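Local coordinates for protein dihydropteroate synthase (Anaplasma phagocytophilum, PDB 6UCZ) that probably catalyses the condensation of a pterin pyrophosphate with p-aminobenzoate to form dihydropteroate in folate biosynthesis, and binds a pterin monophosphate here, at residues 88-93 with 118-123; 111-116 with 130-135. All coordinates share one frame; numbering follows the deposited sequence.

Contact 1 (88-93 with 118-123); sequences EEWSRL and AKTAEL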
loop_
_atom_site.group_PDB
_atom_site.type_symbol
_atom_site.label_atom_id
_atom_site.label_comp_id
_atom_site.label_asym_id
_atom_site.label_seq_id
_atom_site.Cartn_x
_atom_site.Cartn_y
_atom_site.Cartn_z
ATOM N N GLU A 88 14.741 -4.686 -14.686
ATOM C CA GLU A 88 14.056 -3.572 -15.328
ATOM C C GLU A 88 13.384 -2.686 -14.289
ATOM O O GLU A 88 13.424 -1.454 -14.391
ATOM C CB GLU A 88 13.059 -4.104 -16.350
ATOM C CG GLU A 88 13.770 -4.752 -17.516
ATOM C CD GLU A 88 12.886 -5.677 -18.323
ATOM O OE1 GLU A 88 11.720 -5.896 -17.917
ATOM O OE2 GLU A 88 13.373 -6.198 -19.355
ATOM N N GLU A 89 12.765 -3.299 -13.279
ATOM C CA GLU A 89 12.143 -2.525 -12.212
ATOM C C GLU A 89 13.150 -1.587 -11.563
ATOM O O GLU A 89 12.881 -0.394 -11.380
ATOM C CB GLU A 89 11.557 -3.468 -11.164
ATOM C CG GLU A 89 10.923 -2.755 -9.979
ATOM C CD GLU A 89 10.615 -3.709 -8.839
ATOM O OE1 GLU A 89 11.416 -4.641 -8.626
ATOM O OE2 GLU A 89 9.578 -3.535 -8.157
ATOM N N TRP A 90 14.340 -2.108 -11.241
ATOM C CA TRP A 90 15.333 -1.305 -10.537
ATOM C C TRP A 90 15.898 -0.195 -11.414
ATOM O O TRP A 90 16.171 0.901 -10.916
ATOM C CB TRP A 90 16.478 -2.181 -10.010
ATOM C CG TRP A 90 17.438 -1.349 -9.213
ATOM C CD1 TRP A 90 18.756 -1.105 -9.500
ATOM C CD2 TRP A 90 17.130 -0.565 -8.048
ATOM N NE1 TRP A 90 19.294 -0.252 -8.560
ATOM C CE2 TRP A 90 18.315 0.095 -7.663
ATOM C CE3 TRP A 90 15.973 -0.382 -7.276
ATOM C CZ2 TRP A 90 18.375 0.930 -6.545
ATOM C CZ3 TRP A 90 16.033 0.451 -6.169
ATOM C CH2 TRP A 90 17.229 1.097 -5.815
ATOM N N SER A 91 16.086 -0.449 -12.713
ATOM C CA SER A 91 16.599 0.609 -13.582
ATOM C C SER A 91 15.638 1.797 -13.668
ATOM O O SER A 91 16.082 2.930 -13.887
ATOM C CB SER A 91 16.923 0.055 -14.975
ATOM O OG SER A 91 15.754 -0.198 -15.725
ATOM N N ARG A 92 14.331 1.575 -13.489
ATOM C CA ARG A 92 13.415 2.713 -13.462
ATOM C C ARG A 92 13.520 3.481 -12.155
ATOM O O ARG A 92 13.352 4.705 -12.141
ATOM C CB ARG A 92 11.960 2.275 -13.655
ATOM C CG ARG A 92 11.606 1.648 -14.990
ATOM C CD ARG A 92 10.194 1.064 -14.909
ATOM N NE ARG A 92 9.728 0.512 -16.177
ATOM C CZ ARG A 92 8.479 0.112 -16.409
ATOM N NH1 ARG A 92 8.148 -0.371 -17.600
ATOM N NH2 ARG A 92 7.560 0.193 -15.453
ATOM N N LEU A 93 13.836 2.791 -11.061
ATOM C CA LEU A 93 13.813 3.403 -9.742
ATOM C C LEU A 93 15.116 4.117 -9.396
ATOM O O LEU A 93 15.082 5.137 -8.697
ATOM C CB LEU A 93 13.516 2.336 -8.682
ATOM C CG LEU A 93 12.142 1.651 -8.753
ATOM C CD1 LEU A 93 12.118 0.344 -7.957
ATOM C CD2 LEU A 93 11.044 2.589 -8.288
ATOM N N ALA A 118 12.597 -8.892 -3.424
ATOM C CA ALA A 118 13.463 -8.623 -2.278
ATOM C C ALA A 118 14.699 -7.815 -2.673
ATOM O O ALA A 118 15.139 -6.941 -1.920
ATOM C CB ALA A 118 13.879 -9.936 -1.611
ATOM N N LYS A 119 15.272 -8.088 -3.849
ATOM C CA LYS A 119 16.460 -7.352 -4.279
ATOM C C LYS A 119 16.164 -5.870 -4.451
ATOM O O LYS A 119 16.976 -5.019 -4.072
ATOM C CB LYS A 119 16.997 -7.928 -5.587
ATOM C CG LYS A 119 18.302 -7.290 -6.072
ATOM C CD LYS A 119 19.368 -7.192 -4.988
ATOM C CE LYS A 119 20.158 -8.478 -4.851
ATOM N NZ LYS A 119 21.518 -8.216 -4.293
ATOM N N THR A 120 15.006 -5.544 -5.021
ATOM C CA THR A 120 14.640 -4.140 -5.153
ATOM C C THR A 120 14.458 -3.497 -3.787
ATOM O O THR A 120 14.933 -2.380 -3.554
ATOM C CB THR A 120 13.380 -4.012 -6.007
ATOM O OG1 THR A 120 13.718 -4.299 -7.373
ATOM C CG2 THR A 120 12.776 -2.607 -5.890
ATOM N N ALA A 121 13.803 -4.199 -2.858
ATOM C CA ALA A 121 13.670 -3.667 -1.507
ATOM C C ALA A 121 15.034 -3.447 -0.877
ATOM O O ALA A 121 15.269 -2.415 -0.242
ATOM C CB ALA A 121 12.826 -4.602 -0.641
ATOM N N GLU A 122 15.962 -4.397 -1.077
ATOM C CA GLU A 122 17.300 -4.269 -0.515
ATOM C C GLU A 122 18.037 -3.066 -1.092
ATOM O O GLU A 122 18.705 -2.325 -0.360
ATOM C CB GLU A 122 18.090 -5.558 -0.775
ATOM C CG GLU A 122 19.532 -5.512 -0.346
ATOM C CD GLU A 122 20.254 -6.795 -0.671
ATOM O OE1 GLU A 122 19.988 -7.367 -1.748
ATOM O OE2 GLU A 122 21.076 -7.236 0.152
ATOM N N LEU A 123 17.952 -2.866 -2.410
ATOM C CA LEU A 123 18.635 -1.728 -3.012
ATOM C C LEU A 123 18.008 -0.419 -2.558
ATOM O O LEU A 123 18.718 0.544 -2.236
ATOM C CB LEU A 123 18.610 -1.850 -4.533
ATOM C CG LEU A 123 19.545 -2.935 -5.088
ATOM C CD1 LEU A 123 19.409 -3.055 -6.594
ATOM C CD2 LEU A 123 20.995 -2.667 -4.695
#
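With CG anti to the backbone N in both Glu89 (chi1 178°) and Trp90 (chi1 -176°), two consecutive side chains of 88-93 reach across to 118-123, one to Thr120 and the other mainly to Leu123. Glu89 is extended beyond CG, which carries its carboxylate to the Thr120 hydroxyl. The hydroxyl OG1 of Thr120 donates to OE1 of Glu89 at 2.6 Å, arriving from above the carboxylate plane. OE1 accepts a second hydrogen bond, from ND2 of Asn117, while OE2 is hydrogen-bonded to OG1 of Thr115. Three partners thus fix the rotation of a buried carboxylate. Thr120 OG1 is also hydrogen-bonded to NE2 of Gln86.

The indole is the apolar half of the contact. CD1 of Leu123 sits over one face, 3.4 Å from the centroid of the five-membered ring of Trp90 and almost on its normal, a clear CH-pi contact. Nearer the backbone of the same leucine, CB packs 3.4 Å from CZ2 of Trp90, so that Leu123 spans both rings of the indole. The methyl CG2 of Thr120 touches CD1 of Leu93 at 3.7 Å and, more loosely, the benzo ring of Trp90.

The short helical segments run roughly parallel, at 24° with axes 10.1 Å apart, a separation bridged by long side chains. Both belong to the helical layer outside the parallel beta sheet of this TIM-barrel enzyme: Leu93 and Thr120 rest on Ile113 of strand 110-115, Ala121 lies against Thr115 of that strand, and the far flank of 118-123 meets helix 143-148.

Contact 2 (111-116 with 130-135); sequences VSIDTR and DYINDQ. With PMM (pterin-6-yl-methyl-monophosphate), chain C.
Asp114 and Asn133 lie side by side on neighbouring parallel strands, pointing the same way into the pterin pocket, and Gln135 comes across to join them. The amide of Asn133 reads the ligand with both ends: OD1 accepts from N2 of PMM (pterin-6-yl-methyl-monophosphate) at 2.8 Å in a nearly straight bond (176°), while ND2 donates to N1 of PMM at 3.2 Å. The second duty of ND2, a bond to Asp71, helps fix which way round the amide lies. Asp114 divides its oxygens. Its OD1 accepts from NE2 of Gln135 at 2.8 Å, met on the syn side, whereas OD2 lies 2.9 Å from N8 of PMM and forms a salt bridge with Arg274. Two residues before Asp114, on the same side of the sheet, the hydroxyl of Ser112 is bonded to Asp71 and packs against CB of Asn133.

Main-chain bonds run from Val111 to Thr115 in the parallel pattern and slacken at the end, where Gln135 N reaches Thr115 O only weakly. Val111 O accepts two donors in its carbonyl plane, Asp130 N at 2.8 Å and Tyr131 N; Ile113 N gives to Tyr131 O, Ile113 O takes Asn133 N, and Thr115 N gives to Asn133 O. At the start, Val111 N donates to Asp130 OD2, on its anti lone pair, at 3.0 Å, an oxygen shared with His105. At the other end, one water donates to both Arg116 O and Asp134 OD1, while Asp134 OD2 takes the backbone N of Leu138.

These are the two strands of a right-handed beta-alpha-beta crossover within the barrel, joined by helix 118-127, against which Ile113, Thr115 and Ile132 pack. Strand 69-73 continues the sheet beside 111-116, and strand 153-157 beside 130-135.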
loop_
_atom_site.group_PDB
_atom_site.type_symbol
_atom_site.label_atom_id
_atom_site.label_comp_id
_atom_site.label_asym_id
_atom_site.label_seq_id
_atom_site.Cartn_x
_atom_site.Cartn_y
_atom_site.Cartn_z
ATOM N N VAL A 111 9.669 7.521 2.932
ATOM C CA VAL A 111 9.626 6.932 1.599
ATOM C C VAL A 111 9.394 5.433 1.737
ATOM O O VAL A 111 10.019 4.771 2.574
ATOM C CB VAL A 111 10.923 7.215 0.805
ATOM C CG1 VAL A 111 10.846 6.612 -0.610
ATOM C CG2 VAL A 111 11.210 8.717 0.758
ATOM N N SER A 112 8.502 4.906 0.901
ATOM C CA SER A 112 8.145 3.492 0.851
ATOM C C SER A 112 8.504 2.946 -0.526
ATOM O O SER A 112 8.339 3.641 -1.534
ATOM C CB SER A 112 6.631 3.308 1.121
ATOM O OG SER A 112 6.258 1.949 1.023
ATOM N N ILE A 113 9.008 1.715 -0.584
ATOM C CA ILE A 113 9.284 1.069 -1.865
ATOM C C ILE A 113 8.204 0.029 -2.123
ATOM O O ILE A 113 8.055 -0.934 -1.361
ATOM C CB ILE A 113 10.703 0.459 -1.918
ATOM C CG1 ILE A 113 10.935 -0.270 -3.253
ATOM C CG2 ILE A 113 10.990 -0.483 -0.748
ATOM C CD1 ILE A 113 10.814 0.616 -4.468
ATOM N N ASP A 114 7.417 0.244 -3.175
ATOM C CA ASP A 114 6.322 -0.660 -3.523
ATOM C C ASP A 114 6.902 -1.680 -4.492
ATOM O O ASP A 114 7.107 -1.382 -5.671
ATOM C CB ASP A 114 5.148 0.106 -4.126
ATOM C CG ASP A 114 3.948 -0.778 -4.427
ATOM O OD1 ASP A 114 4.050 -2.030 -4.400
ATOM O OD2 ASP A 114 2.869 -0.201 -4.677
ATOM N N THR A 115 7.207 -2.873 -3.986
ATOM C CA THR A 115 7.819 -3.901 -4.813
ATOM C C THR A 115 7.438 -5.262 -4.260
ATOM O O THR A 115 7.162 -5.413 -3.067
ATOM C CB THR A 115 9.347 -3.760 -4.863
ATOM O OG1 THR A 115 9.901 -4.782 -5.693
ATOM C CG2 THR A 115 9.949 -3.894 -3.469
ATOM N N ARG A 116 7.423 -6.253 -5.141
ATOM C CA ARG A 116 7.335 -7.641 -4.725
ATOM C C ARG A 116 8.695 -8.339 -4.688
ATOM O O ARG A 116 8.759 -9.499 -4.277
ATOM C CB ARG A 116 6.381 -8.402 -5.650
ATOM C CG ARG A 116 6.985 -8.776 -6.992
ATOM C CD ARG A 116 5.941 -9.398 -7.877
ATOM N NE ARG A 116 5.001 -8.379 -8.331
ATOM C CZ ARG A 116 4.172 -8.519 -9.360
ATOM N NH1 ARG A 116 4.169 -9.643 -10.067
ATOM N NH2 ARG A 116 3.353 -7.525 -9.683
ATOM N N ASP A 130 12.255 4.098 4.084
ATOM C CA ASP A 130 11.760 3.829 5.426
ATOM C C ASP A 130 10.833 2.630 5.507
ATOM O O ASP A 130 10.717 2.030 6.579
ATOM C CB ASP A 130 11.023 5.065 5.957
ATOM C CG ASP A 130 11.902 6.300 5.947
ATOM O OD1 ASP A 130 12.705 6.437 6.884
ATOM O OD2 ASP A 130 11.821 7.100 4.991
ATOM N N TYR A 131 10.160 2.281 4.416
ATOM C CA TYR A 131 9.217 1.173 4.401
ATOM C C TYR A 131 9.484 0.288 3.201
ATOM O O TYR A 131 9.802 0.787 2.118
ATOM C CB TYR A 131 7.735 1.629 4.286
ATOM C CG TYR A 131 7.205 2.566 5.343
ATOM C CD1 TYR A 131 7.497 3.923 5.317
ATOM C CD2 TYR A 131 6.345 2.098 6.323
ATOM C CE1 TYR A 131 6.985 4.786 6.285
ATOM C CE2 TYR A 131 5.829 2.935 7.281
ATOM C CZ TYR A 131 6.142 4.279 7.261
ATOM O OH TYR A 131 5.614 5.090 8.231
ATOM N N ILE A 132 9.317 -1.019 3.389
ATOM C CA ILE A 132 9.021 -1.921 2.283
ATOM C C ILE A 132 7.508 -2.059 2.186
ATOM O O ILE A 132 6.851 -2.502 3.135
ATOM C CB ILE A 132 9.656 -3.304 2.471
ATOM C CG1 ILE A 132 11.154 -3.220 2.764
ATOM C CG2 ILE A 132 9.400 -4.161 1.220
ATOM C CD1 ILE A 132 11.737 -4.568 3.130
ATOM N N ASN A 133 6.942 -1.669 1.058
ATOM C CA ASN A 133 5.532 -1.943 0.793
ATOM C C ASN A 133 5.520 -3.229 -0.030
ATOM O O ASN A 133 5.516 -3.202 -1.259
ATOM C CB ASN A 133 4.864 -0.771 0.087
ATOM C CG ASN A 133 3.451 -1.083 -0.336
ATOM O OD1 ASN A 133 2.843 -2.055 0.131
ATOM N ND2 ASN A 133 2.930 -0.285 -1.256
ATOM N N ASP A 134 5.541 -4.367 0.664
ATOM C CA ASP A 134 5.682 -5.669 0.002
ATOM C C ASP A 134 4.326 -6.072 -0.537
ATOM O O ASP A 134 3.588 -6.845 0.084
ATOM C CB ASP A 134 6.226 -6.730 0.951
ATOM C CG ASP A 134 6.339 -8.107 0.288
ATOM O OD1 ASP A 134 6.252 -8.198 -0.957
ATOM O OD2 ASP A 134 6.516 -9.101 1.020
ATOM N N GLN A 135 4.034 -5.596 -1.750
ATOM C CA GLN A 135 2.765 -5.912 -2.393
ATOM C C GLN A 135 2.642 -7.402 -2.707
ATOM O O GLN A 135 1.531 -7.896 -2.906
ATOM C CB GLN A 135 2.669 -5.093 -3.676
ATOM C CG GLN A 135 1.369 -5.192 -4.413
ATOM C CD GLN A 135 1.464 -4.623 -5.811
ATOM O OE1 GLN A 135 0.710 -5.024 -6.701
ATOM N NE2 GLN A 135 2.402 -3.687 -6.019
HETATM N N5 PMM C . -2.526 -1.374 -4.635
HETATM C C6 PMM C . -1.740 -1.247 -5.709
HETATM C C7 PMM C . -0.363 -1.259 -5.590
HETATM N N8 PMM C . 0.291 -1.408 -4.433
HETATM N N1 PMM C . 0.173 -1.666 -2.169
HETATM C C2 PMM C . -0.550 -1.808 -1.065
HETATM N N2 PMM C . 0.061 -1.973 0.113
HETATM N N3 PMM C . -1.919 -1.813 -1.063
HETATM C C4 PMM C . -2.712 -1.686 -2.181
HETATM O O4 PMM C . -3.939 -1.727 -2.101
HETATM C C4A PMM C . -1.945 -1.526 -3.435
HETATM C C8A PMM C . -0.505 -1.533 -3.363
HETATM C C9 PMM C . -2.449 -1.153 -7.037
HETATM O O10 PMM C . -3.100 0.130 -7.138
HETATM P PA PMM C . -2.573 1.296 -8.129
HETATM O O1P PMM C . -3.676 2.365 -8.074
HETATM O O2P PMM C . -2.571 0.730 -9.542
HETATM O O3P PMM C . -1.236 1.787 -7.682
HETATM O O HOH W 1 7.235 -10.417 -2.216
#

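The two contacts show how one barrel segment is built from the outside in. Their centres are 11 Å apart, and the chain alternates between them: helix 118-127, which carries the 118-123 half of contact 1, connects the two strands of contact 2. They meet at Thr115, whose OG1 lies 2.8 Å from OE2 of Glu89 in a probable hydrogen bond, and at Ile113, whose CD1 packs 3.7 Å from CD1 of Leu93. In strand 110-115, Ile113 and Thr115 point to the helices, while Ser112 and Asp114 point to the other, pterin side. Contact 2 binds the pterin directly; contact 1 stands behind it, the Glu89 side chain about 10 Å from PMM.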